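Local coordinates for protein putative Acetyltransferase from the GNAT family (PDB 3EC4) that probably transfers an acyl group, such as acetyl from acetyl-CoA, to an as yet unidentified acceptor, as a putative member of the GNAT acetyltransferase family, at residues P39-A52 / I62-T76. Numbering follows the deposited sequence.
Sequences PFAAAAPGAEAGLA and IWLVEPEPVAPPPGT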
ATOM      1  N   PRO A  39      -9.476   0.229  -0.063  1.00 25.90           N
ATOM      2  CA  PRO A  39     -10.413   0.955  -0.916  1.00 27.10           C
ATOM      3  C   PRO A  39     -10.104   0.969  -2.437  1.00 26.72           C
ATOM      4  O   PRO A  39     -10.690   1.771  -3.185  1.00 26.38           O
ATOM      5  CB  PRO A  39     -10.269   2.362  -0.370  1.00 26.99           C
ATOM      6  CG  PRO A  39      -8.791   2.448  -0.109  1.00 31.45           C
ATOM      7  CD  PRO A  39      -8.403   1.107   0.428  1.00 28.60           C
ATOM      8  N   PHE A  40      -9.234   0.077  -2.888  1.00 26.69           N
ATOM      9  CA  PHE A  40      -8.614   0.228  -4.202  1.00 25.67           C
ATOM     10  C   PHE A  40      -9.493  -0.390  -5.297  1.00 24.03           C
ATOM     11  O   PHE A  40     -10.162  -1.395  -5.074  1.00 25.40           O
ATOM     12  CB  PHE A  40      -7.227  -0.386  -4.243  1.00 25.62           C
ATOM     13  CG  PHE A  40      -6.241   0.356  -3.396  1.00 25.94           C
ATOM     14  CD1 PHE A  40      -5.746   1.570  -3.817  1.00 26.96           C
ATOM     15  CD2 PHE A  40      -5.884  -0.128  -2.146  1.00 28.13           C
ATOM     16  CE1 PHE A  40      -4.877   2.268  -3.046  1.00 31.75           C
ATOM     17  CE2 PHE A  40      -5.027   0.589  -1.355  1.00 27.75           C
ATOM     18  CZ  PHE A  40      -4.530   1.780  -1.800  1.00 29.38           C
ATOM     19  N   ALA A  41      -9.476   0.235  -6.475  1.00 23.21           N
ATOM     20  CA  ALA A  41     -10.221  -0.295  -7.651  1.00 25.83           C
ATOM     21  C   ALA A  41      -9.521   0.116  -8.929  1.00 25.59           C
ATOM     22  O   ALA A  41      -8.665   0.995  -8.925  1.00 24.58           O
ATOM     23  CB  ALA A  41     -11.714   0.180  -7.660  1.00 25.21           C
ATOM     24  N   ALA A  42      -9.881  -0.547 -10.027  1.00 26.43           N
ATOM     25  CA  ALA A  42      -9.300  -0.268 -11.328  1.00 24.30           C
ATOM     26  C   ALA A  42     -10.283  -0.719 -12.405  1.00 26.35           C
ATOM     27  O   ALA A  42     -11.087  -1.658 -12.198  1.00 26.57           O
ATOM     28  CB  ALA A  42      -7.938  -0.979 -11.489  1.00 20.99           C
ATOM     29  N   ALA A  43     -10.201  -0.066 -13.548  1.00 25.22           N
ATOM     30  CA  ALA A  43     -11.052  -0.389 -14.722  1.00 26.61           C
ATOM     31  C   ALA A  43     -10.204  -0.782 -15.940  1.00 26.67           C
ATOM     32  O   ALA A  43      -9.074  -0.313 -16.118  1.00 28.59           O
ATOM     33  CB  ALA A  43     -11.948   0.824 -15.075  1.00 23.45           C
ATOM     34  N   ALA A  44     -10.769  -1.611 -16.809  1.00 25.32           N
ATOM     35  CA  ALA A  44     -10.111  -1.926 -18.059  1.00 25.71           C
ATOM     36  C   ALA A  44      -9.980  -0.630 -18.831  1.00 23.70           C
ATOM     37  O   ALA A  44     -10.816   0.242 -18.698  1.00 24.86           O
ATOM     38  CB  ALA A  44     -10.929  -2.954 -18.887  1.00 22.88           C
ATOM     39  N   PRO A  45      -8.930  -0.499 -19.661  1.00 26.00           N
ATOM     40  CA  PRO A  45      -8.905   0.668 -20.545  1.00 26.03           C
ATOM     41  C   PRO A  45     -10.205   0.762 -21.346  1.00 28.47           C
ATOM     42  O   PRO A  45     -10.691  -0.234 -21.857  1.00 30.27           O
ATOM     43  CB  PRO A  45      -7.724   0.384 -21.471  1.00 29.42           C
ATOM     44  CG  PRO A  45      -6.881  -0.592 -20.768  1.00 32.50           C
ATOM     45  CD  PRO A  45      -7.832  -1.432 -19.942  1.00 26.75           C
ATOM     46  N   GLY A  46     -10.795   1.946 -21.410  1.00 29.38           N
ATOM     47  CA  GLY A  46     -12.067   2.150 -22.092  1.00 30.60           C
ATOM     48  C   GLY A  46     -13.319   1.924 -21.259  1.00 30.08           C
ATOM     49  O   GLY A  46     -14.390   2.402 -21.626  1.00 31.42           O
ATOM     50  N   ALA A  47     -13.187   1.228 -20.134  1.00 28.03           N
ATOM     51  CA  ALA A  47     -14.322   0.822 -19.305  1.00 27.38           C
ATOM     52  C   ALA A  47     -14.506   1.646 -18.007  1.00 26.40           C
ATOM     53  O   ALA A  47     -15.219   1.237 -17.088  1.00 26.84           O
ATOM     54  CB  ALA A  47     -14.152  -0.642 -18.972  1.00 24.39           C
ATOM     55  N   GLU A  48     -13.877   2.811 -17.969  1.00 30.36           N
ATOM     56  CA  GLU A  48     -13.865   3.709 -16.795  1.00 29.02           C
ATOM     57  C   GLU A  48     -15.262   4.181 -16.371  1.00 28.63           C
ATOM     58  O   GLU A  48     -15.506   4.400 -15.183  1.00 27.89           O
ATOM     59  CB  GLU A  48     -12.947   4.923 -17.065  1.00 30.78           C
ATOM     60  CG  GLU A  48     -11.475   4.560 -17.349  1.00 29.88           C
ATOM     61  CD  GLU A  48     -11.171   4.266 -18.811  1.00 37.12           C
ATOM     62  OE1 GLU A  48     -12.074   4.428 -19.681  1.00 31.51           O
ATOM     63  OE2 GLU A  48     -10.013   3.847 -19.088  1.00 40.63           O
ATOM     64  N   ALA A  49     -16.223   4.236 -17.294  1.00 28.09           N
ATOM     65  CA  ALA A  49     -17.592   4.623 -16.911  1.00 30.18           C
ATOM     66  C   ALA A  49     -18.142   3.714 -15.819  1.00 32.40           C
ATOM     67  O   ALA A  49     -18.899   4.152 -14.940  1.00 34.23           O
ATOM     68  CB  ALA A  49     -18.549   4.629 -18.142  1.00 30.24           C
ATOM     69  N   GLY A  50     -17.740   2.447 -15.851  1.00 30.66           N
ATOM     70  CA  GLY A  50     -18.187   1.474 -14.862  1.00 29.58           C
ATOM     71  C   GLY A  50     -17.731   1.719 -13.435  1.00 28.36           C
ATOM     72  O   GLY A  50     -18.249   1.102 -12.512  1.00 28.54           O
ATOM     73  N   LEU A  51     -16.745   2.597 -13.241  1.00 27.72           N
ATOM     74  CA  LEU A  51     -16.249   2.896 -11.896  1.00 28.01           C
ATOM     75  C   LEU A  51     -17.362   3.459 -11.025  1.00 26.29           C
ATOM     76  O   LEU A  51     -17.388   3.205  -9.840  1.00 27.13           O
ATOM     77  CB  LEU A  51     -15.064   3.874 -11.944  1.00 26.19           C
ATOM     78  CG  LEU A  51     -13.711   3.354 -12.442  1.00 29.49           C
ATOM     79  CD1 LEU A  51     -12.756   4.557 -12.673  1.00 28.01           C
ATOM     80  CD2 LEU A  51     -13.101   2.292 -11.483  1.00 23.73           C
ATOM     81  N   ALA A  52     -18.308   4.193 -11.631  1.00 25.32           N
ATOM     82  CA  ALA A  52     -19.416   4.768 -10.893  1.00 28.22           C
ATOM     83  C   ALA A  52     -20.270   3.671 -10.265  1.00 31.31           C
ATOM     84  O   ALA A  52     -20.803   3.834  -9.171  1.00 30.90           O
ATOM     85  CB  ALA A  52     -20.251   5.695 -11.788  1.00 27.31           C
ATOM     86  N   ILE A  62     -13.443   5.328  -3.784  1.00 24.69           N
ATOM     87  CA  ILE A  62     -12.468   4.356  -4.247  1.00 25.93           C
ATOM     88  C   ILE A  62     -11.168   5.070  -4.600  1.00 25.51           C
ATOM     89  O   ILE A  62     -11.158   6.205  -5.122  1.00 22.72           O
ATOM     90  CB  ILE A  62     -12.968   3.527  -5.465  1.00 27.24           C
ATOM     91  CG1 ILE A  62     -13.495   4.441  -6.601  1.00 25.42           C
ATOM     92  CG2 ILE A  62     -14.030   2.475  -5.050  1.00 30.24           C
ATOM     93  CD1 ILE A  62     -13.723   3.671  -7.915  1.00 29.78           C
ATOM     94  N   TRP A  63     -10.060   4.405  -4.292  1.00 22.90           N
ATOM     95  CA  TRP A  63      -8.757   4.868  -4.674  1.00 23.78           C
ATOM     96  C   TRP A  63      -8.286   4.073  -5.862  1.00 25.91           C
ATOM     97  O   TRP A  63      -8.351   2.826  -5.865  1.00 26.31           O
ATOM     98  CB  TRP A  63      -7.716   4.674  -3.576  1.00 23.95           C
ATOM     99  CG  TRP A  63      -7.695   5.723  -2.530  1.00 22.29           C
ATOM    100  CD1 TRP A  63      -8.251   5.653  -1.300  1.00 28.29           C
ATOM    101  CD2 TRP A  63      -7.054   6.995  -2.615  1.00 24.07           C
ATOM    102  NE1 TRP A  63      -8.001   6.800  -0.594  1.00 30.72           N
ATOM    103  CE2 TRP A  63      -7.261   7.643  -1.376  1.00 30.06           C
ATOM    104  CE3 TRP A  63      -6.334   7.662  -3.613  1.00 25.68           C
ATOM    105  CZ2 TRP A  63      -6.796   8.927  -1.117  1.00 28.94           C
ATOM    106  CZ3 TRP A  63      -5.874   8.948  -3.337  1.00 23.72           C
ATOM    107  CH2 TRP A  63      -6.110   9.555  -2.100  1.00 23.03           C
ATOM    108  N   LEU A  64      -7.747   4.823  -6.821  1.00 25.21           N
ATOM    109  CA  LEU A  64      -7.095   4.301  -8.016  1.00 24.37           C
ATOM    110  C   LEU A  64      -5.614   4.715  -8.046  1.00 24.56           C
ATOM    111  O   LEU A  64      -5.265   5.819  -7.644  1.00 28.02           O
ATOM    112  CB  LEU A  64      -7.812   4.788  -9.268  1.00 25.23           C
ATOM    113  CG  LEU A  64      -9.320   4.545  -9.299  1.00 28.33           C
ATOM    114  CD1 LEU A  64     -10.032   5.856  -9.117  1.00 26.69           C
ATOM    115  CD2 LEU A  64      -9.741   3.843 -10.609  1.00 27.79           C
ATOM    116  N   VAL A  65      -4.782   3.806  -8.506  1.00 24.11           N
ATOM    117  CA  VAL A  65      -3.309   4.005  -8.593  1.00 25.33           C
ATOM    118  C   VAL A  65      -2.952   3.682 -10.039  1.00 26.44           C
ATOM    119  O   VAL A  65      -3.018   2.516 -10.454  1.00 26.21           O
ATOM    120  CB  VAL A  65      -2.513   3.153  -7.577  1.00 25.60           C
ATOM    121  CG1 VAL A  65      -1.025   3.473  -7.704  1.00 23.93           C
ATOM    122  CG2 VAL A  65      -3.013   3.450  -6.144  1.00 27.94           C
ATOM    123  N   GLU A  66      -2.678   4.741 -10.804  1.00 25.82           N
ATOM    124  CA  GLU A  66      -2.458   4.659 -12.241  1.00 26.45           C
ATOM    125  C   GLU A  66      -1.339   5.582 -12.643  1.00 25.89           C
ATOM    126  O   GLU A  66      -0.925   6.402 -11.844  1.00 26.10           O
ATOM    127  CB  GLU A  66      -3.732   4.994 -12.997  1.00 25.37           C
ATOM    128  CG  GLU A  66      -4.931   4.131 -12.588  1.00 29.27           C
ATOM    129  CD  GLU A  66      -4.890   2.689 -13.107  1.00 28.68           C
ATOM    130  OE1 GLU A  66      -4.086   2.398 -14.009  1.00 28.09           O
ATOM    131  OE2 GLU A  66      -5.687   1.828 -12.626  1.00 26.65           O
ATOM    132  N   PRO A  67      -0.844   5.469 -13.884  1.00 26.50           N
ATOM    133  CA  PRO A  67       0.199   6.448 -14.249  1.00 27.08           C
ATOM    134  C   PRO A  67      -0.295   7.930 -14.222  1.00 28.07           C
ATOM    135  O   PRO A  67       0.406   8.780 -13.693  1.00 32.96           O
ATOM    136  CB  PRO A  67       0.637   5.980 -15.651  1.00 29.48           C
ATOM    137  CG  PRO A  67       0.362   4.505 -15.671  1.00 24.57           C
ATOM    138  CD  PRO A  67      -0.997   4.418 -14.912  1.00 24.51           C
ATOM    139  N   GLU A  68      -1.522   8.190 -14.674  1.00 29.06           N
ATOM    140  CA  GLU A  68      -2.062   9.541 -14.743  1.00 27.38           C
ATOM    141  C   GLU A  68      -3.317   9.696 -13.850  1.00 28.36           C
ATOM    142  O   GLU A  68      -3.929   8.699 -13.479  1.00 27.41           O
ATOM    143  CB  GLU A  68      -2.411   9.835 -16.194  1.00 32.03           C
ATOM    144  CG  GLU A  68      -1.208   9.703 -17.109  1.00 34.85           C
ATOM    145  CD  GLU A  68      -0.076  10.675 -16.747  1.00 45.43           C
ATOM    146  OE1 GLU A  68      -0.373  11.735 -16.146  1.00 42.72           O
ATOM    147  OE2 GLU A  68       1.113  10.373 -17.056  1.00 51.92           O
ATOM    148  N   PRO A  69      -3.727  10.958 -13.551  1.00 27.00           N
ATOM    149  CA  PRO A  69      -5.004  11.139 -12.903  1.00 28.07           C
ATOM    150  C   PRO A  69      -6.095  10.391 -13.678  1.00 28.70           C
ATOM    151  O   PRO A  69      -6.082  10.371 -14.917  1.00 26.44           O
ATOM    152  CB  PRO A  69      -5.243  12.647 -13.039  1.00 28.38           C
ATOM    153  CG  PRO A  69      -3.852  13.214 -13.072  1.00 28.08           C
ATOM    154  CD  PRO A  69      -3.083  12.251 -13.854  1.00 27.24           C
ATOM    155  N   VAL A  70      -7.018   9.788 -12.939  1.00 25.27           N
ATOM    156  CA  VAL A  70      -8.245   9.252 -13.534  1.00 26.31           C
ATOM    157  C   VAL A  70      -9.332  10.343 -13.571  1.00 24.46           C
ATOM    158  O   VAL A  70      -9.665  10.967 -12.541  1.00 25.21           O
ATOM    159  CB  VAL A  70      -8.736   8.006 -12.771  1.00 26.21           C
ATOM    160  CG1 VAL A  70     -10.021   7.467 -13.412  1.00 21.91           C
ATOM    161  CG2 VAL A  70      -7.628   6.912 -12.740  1.00 24.69           C
ATOM    162  N   ALA A  71      -9.902  10.569 -14.757  1.00 24.93           N
ATOM    163  CA  ALA A  71     -11.031  11.495 -14.923  1.00 25.96           C
ATOM    164  C   ALA A  71     -12.305  10.961 -14.213  1.00 24.99           C
ATOM    165  O   ALA A  71     -12.595   9.764 -14.233  1.00 25.71           O
ATOM    166  CB  ALA A  71     -11.300  11.741 -16.427  1.00 25.71           C
ATOM    167  N   PRO A  72     -13.046  11.832 -13.532  1.00 25.45           N
ATOM    168  CA  PRO A  72     -14.274  11.327 -12.914  1.00 25.45           C
ATOM    169  C   PRO A  72     -15.336  10.991 -13.951  1.00 25.67           C
ATOM    170  O   PRO A  72     -15.839  11.903 -14.603  1.00 24.95           O
ATOM    171  CB  PRO A  72     -14.737  12.504 -12.052  1.00 28.69           C
ATOM    172  CG  PRO A  72     -14.135  13.707 -12.708  1.00 25.82           C
ATOM    173  CD  PRO A  72     -12.831  13.259 -13.252  1.00 24.22           C
ATOM    174  N   PRO A  73     -15.698   9.693 -14.107  1.00 26.24           N
ATOM    175  CA  PRO A  73     -16.799   9.493 -15.049  1.00 27.24           C
ATOM    176  C   PRO A  73     -18.125   9.937 -14.473  1.00 27.61           C
ATOM    177  O   PRO A  73     -18.220  10.260 -13.281  1.00 30.53           O
ATOM    178  CB  PRO A  73     -16.824   7.991 -15.250  1.00 29.16           C
ATOM    179  CG  PRO A  73     -16.202   7.424 -14.055  1.00 24.11           C
ATOM    180  CD  PRO A  73     -15.254   8.413 -13.513  1.00 28.15           C
ATOM    181  N   PRO A  74     -19.149  10.005 -15.321  1.00 27.14           N
ATOM    182  CA  PRO A  74     -20.472  10.381 -14.862  1.00 26.60           C
ATOM    183  C   PRO A  74     -20.899   9.664 -13.577  1.00 27.05           C
ATOM    184  O   PRO A  74     -20.748   8.455 -13.447  1.00 27.00           O
ATOM    185  CB  PRO A  74     -21.353  10.028 -16.066  1.00 29.55           C
ATOM    186  CG  PRO A  74     -20.464  10.328 -17.256  1.00 27.69           C
ATOM    187  CD  PRO A  74     -19.088   9.826 -16.783  1.00 28.32           C
ATOM    188  N   GLY A  75     -21.387  10.425 -12.607  1.00 27.75           N
ATOM    189  CA  GLY A  75     -21.853   9.842 -11.354  1.00 27.81           C
ATOM    190  C   GLY A  75     -20.779   9.874 -10.299  1.00 28.10           C
ATOM    191  O   GLY A  75     -20.979   9.346  -9.193  1.00 29.73           O
ATOM    192  N   THR A  76     -19.627  10.450 -10.645  1.00 28.34           N
ATOM    193  CA  THR A  76     -18.488  10.527  -9.734  1.00 29.59           C
ATOM    194  C   THR A  76     -17.883  11.931  -9.688  1.00 26.75           C
ATOM    195  O   THR A  76     -18.124  12.785 -10.572  1.00 24.94           O
ATOM    196  CB  THR A  76     -17.349   9.549 -10.090  1.00 28.69           C
ATOM    197  OG1 THR A  76     -16.596  10.058 -11.221  1.00 25.94           O
ATOM    198  CG2 THR A  76     -17.861   8.141 -10.364  1.00 28.10           C
TER
HETATM  199  O   HOH W   1      -6.251   1.642  -9.881  1.00 19.33           O
HETATM  200  O   HOH W   2      -8.389   2.312 -13.370  1.00 16.18           O
HETATM  201  O   HOH W   3     -20.102   6.577 -15.638  1.00 29.18           O
HETATM  202  O   HOH W   4     -22.169   6.697  -8.707  1.00 45.18           O
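Phe40 and Trp63 meet in a single parallel beta bridge, the one point where the two backbones join before strands 41-43 and 62-66 diverge at 59°. Strand 61-66 is the outermost strand on one side of the mixed sheet of this GNAT-family protein, so the bridge ties the two-stranded antiparallel sheet of 30-32 and 41-43 to that margin. Trp63 N donates to Pro39 O at 2.9 Å, and Trp63 O in turn accepts from Ala41 N, again 2.9 Å. Alongside, Pro39 CG comes to the edge of the indole, 3.5 Å from Trp63 CD1. The Phe40 ring lies obliquely beside Trp63 CB and Val65 CG2, with Met151 and Val12 also against it.

Next to the bridge, the methyl ends of Leu51 and Leu64 meet head-on, Leu51 CD1 to Leu64 CD2 3.7 Å, while Leu51 CD2 touches Ile62 CD1. A chi1 of 51° wedges Ile62 CG1 between the two backbone branches at CA, and with the rest of the chain extended (chi2 168°) CD1 reaches both Leu51 CD2 and Ala41 CB.

Where the strands part, a water accepts from Val65 N and lies within bonding distance of Ala41 O and Glu66 OE2; a second links Ala43 N to the same OE2. The bent Glu66 side chain is anchored through OE1 by a salt bridge to Arg10, which also binds Ala43 O.

At the far end, Pro73 sets its ring against the start of the helically coiled residues 48-52, CG 3.3 Å from Glu48 O and CB against Ala49 CA, and Ala52 CB sits against Thr76 CG2. The type II turn from Pro73 to Thr76 is secured at Pro73 O, which accepts from Thr76 N and, in its carbonyl plane on a lone pair, from Thr76 OG1 at 2.6 Å.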